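Local atomic coordinates of secreted in xylem 3 (Fusarium oxysporum, PDB entry 5OD4), a protein that acts as the Avr2 effector of a fungal plant pathogen, a beta-sandwich protein that probably suppresses host immunity and can be recognised by the host. Residues 33-38 / 47-52. Residues are numbered along the deposited sequence; the frame is centred on the assembly and turned at random. Where two conformers were deposited one is given.
With EDO (1,2-ethanediol), chain E; EDO (1,2-ethanediol), chain C.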
# COMPACT_ATOMS: atom_id res chain seq x y z
N HIS A 33 -12.96 12.23 -1.54
CA HIS A 33 -12.26 13.30 -2.30
C HIS A 33 -11.64 12.68 -3.54
O HIS A 33 -11.09 11.59 -3.47
CB HIS A 33 -11.19 13.95 -1.42
CG HIS A 33 -10.63 15.24 -1.92
ND1 HIS A 33 -10.98 16.45 -1.38
CD2 HIS A 33 -9.67 15.50 -2.84
CE1 HIS A 33 -10.29 17.41 -1.99
NE2 HIS A 33 -9.48 16.85 -2.86
N ARG A 34 -11.67 13.41 -4.65
CA ARG A 34 -11.13 12.91 -5.93
C ARG A 34 -9.60 12.85 -5.96
O ARG A 34 -9.02 12.14 -6.78
CB ARG A 34 -11.60 13.77 -7.10
CG ARG A 34 -13.11 13.95 -7.25
CD ARG A 34 -13.49 14.75 -8.50
NE ARG A 34 -13.01 16.15 -8.46
CZ ARG A 34 -11.85 16.61 -8.95
NH1 ARG A 34 -10.97 15.81 -9.54
NH2 ARG A 34 -11.57 17.91 -8.84
N ASP A 35 -8.97 13.62 -5.08
CA ASP A 35 -7.51 13.83 -5.02
C ASP A 35 -6.94 14.03 -3.55
O ASP A 35 -6.50 15.11 -3.20
CB ASP A 35 -7.19 15.03 -5.94
CG ASP A 35 -5.76 15.03 -6.46
OD1 ASP A 35 -5.07 13.97 -6.42
OD2 ASP A 35 -5.34 16.11 -6.93
N PRO A 36 -7.01 13.01 -2.66
CA PRO A 36 -6.57 13.12 -1.26
C PRO A 36 -5.05 13.28 -1.10
O PRO A 36 -4.28 13.00 -2.03
CB PRO A 36 -7.10 11.83 -0.59
CG PRO A 36 -7.89 11.12 -1.65
CD PRO A 36 -7.43 11.65 -2.99
N PRO A 37 -4.57 13.79 0.06
CA PRO A 37 -3.15 14.18 0.13
C PRO A 37 -2.19 13.03 0.10
O PRO A 37 -2.35 12.05 0.78
CB PRO A 37 -3.05 14.89 1.51
CG PRO A 37 -4.43 15.37 1.77
CD PRO A 37 -5.30 14.27 1.26
N TYR A 38 -1.13 13.18 -0.68
CA TYR A 38 0.03 12.34 -0.52
C TYR A 38 0.80 12.70 0.73
O TYR A 38 0.88 13.89 1.09
CB TYR A 38 0.95 12.47 -1.76
CG TYR A 38 0.51 11.68 -2.97
CD1 TYR A 38 0.94 10.38 -3.15
CD2 TYR A 38 -0.29 12.21 -3.96
CE1 TYR A 38 0.61 9.63 -4.27
CE2 TYR A 38 -0.62 11.49 -5.09
CZ TYR A 38 -0.17 10.20 -5.25
OH TYR A 38 -0.47 9.46 -6.36
N ASN A 47 6.38 9.12 -2.10
CA ASN A 47 5.16 9.49 -1.41
C ASN A 47 4.09 8.43 -1.59
O ASN A 47 4.14 7.63 -2.53
CB ASN A 47 4.66 10.83 -1.91
CG ASN A 47 5.61 11.97 -1.62
OD1 ASN A 47 6.26 11.97 -0.59
ND2 ASN A 47 5.61 12.97 -2.48
N HIS A 48 3.08 8.44 -0.70
CA HIS A 48 2.00 7.48 -0.78
C HIS A 48 0.72 8.10 -0.29
O HIS A 48 0.72 9.09 0.46
CB HIS A 48 2.31 6.20 0.02
CG HIS A 48 2.16 6.36 1.51
ND1 HIS A 48 2.85 7.29 2.27
CD2 HIS A 48 1.35 5.70 2.37
CE1 HIS A 48 2.45 7.17 3.53
NE2 HIS A 48 1.56 6.21 3.62
N ARG A 49 -0.41 7.50 -0.67
CA ARG A 49 -1.68 7.82 -0.05
C ARG A 49 -2.54 6.58 0.00
O ARG A 49 -2.49 5.75 -0.89
CB ARG A 49 -2.40 8.98 -0.75
CG ARG A 49 -2.59 8.79 -2.23
CD ARG A 49 -3.29 9.99 -2.83
NE ARG A 49 -3.57 9.76 -4.24
CZ ARG A 49 -4.05 10.67 -5.05
NH1 ARG A 49 -4.30 11.90 -4.63
NH2 ARG A 49 -4.26 10.34 -6.31
N ILE A 50 -3.33 6.48 1.07
CA ILE A 50 -4.22 5.36 1.35
C ILE A 50 -5.58 5.98 1.58
O ILE A 50 -5.73 6.83 2.47
CB ILE A 50 -3.76 4.57 2.58
CG1 ILE A 50 -2.32 4.05 2.42
CG2 ILE A 50 -4.73 3.44 2.84
CD1 ILE A 50 -1.69 3.55 3.70
N TYR A 51 -6.56 5.62 0.77
CA TYR A 51 -7.84 6.31 0.78
C TYR A 51 -8.93 5.43 0.27
O TYR A 51 -8.69 4.29 -0.08
CB TYR A 51 -7.74 7.63 0.01
CG TYR A 51 -7.42 7.49 -1.45
CD1 TYR A 51 -6.12 7.27 -1.89
CD2 TYR A 51 -8.40 7.61 -2.41
CE1 TYR A 51 -5.81 7.17 -3.23
CE2 TYR A 51 -8.09 7.56 -3.76
CZ TYR A 51 -6.80 7.35 -4.17
OH TYR A 51 -6.50 7.33 -5.52
N GLU A 52 -10.15 5.95 0.24
CA GLU A 52 -11.29 5.23 -0.32
C GLU A 52 -11.93 6.03 -1.43
O GLU A 52 -11.87 7.27 -1.45
CB GLU A 52 -12.32 4.91 0.77
CG GLU A 52 -11.71 3.90 1.77
CD GLU A 52 -12.37 3.89 3.15
OE1 GLU A 52 -12.92 4.93 3.55
OE2 GLU A 52 -12.40 2.80 3.78
C1 EDO E . -10.69 10.39 0.50
O1 EDO E . -11.52 9.84 -0.56
C2 EDO E . -10.97 9.73 1.86
O2 EDO E . -10.54 8.35 1.86
C1 EDO C . -1.45 8.66 3.63
O1 EDO C . -2.81 8.48 3.09
C2 EDO C . -1.32 8.80 5.14
O2 EDO C . -1.94 7.67 5.73
O HOH W 1 -11.99 9.18 -3.63
O HOH W 2 -8.25 9.10 -6.96
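D35 and R49 pair by a single-nitrogen salt bridge: OD1 of D35 accepts from NH1 of R49 at 2.8 Å, on the anti side of the carboxylate and 28° out of its plane, which stands 80° from the guanidinium. One residue on, the P36 carbonyl takes a second hydrogen of the same nitrogen, its O 2.8 Å from NH1 of R49, in the carbonyl plane and on a lone pair. In one of its two conformers the P36 ring sets CG over the face of the Y51 ring, a less certain CH-pi contact 4.0 Å from the centroid. P37 brings its carbonyl O within 3.4 Å of CB of R49. Y38 then lays its ring almost flat against the arginine, ring and guanidinium planes 15° apart; R49 CD sits 3.8 Å from the ring centroid, and the extended chain from CG to NE brings the guanidinium face under CE2. On neighbouring strand 60-66, D64 salt-bridges NE of R49 and accepts from OH of Y51. The loop before edge strand 39-40 is thus fastened to the beta-sandwich largely through one arginine, its rotation fixed by in-plane acceptors and an aromatic face, and its positive charge probably offset by the two aspartates.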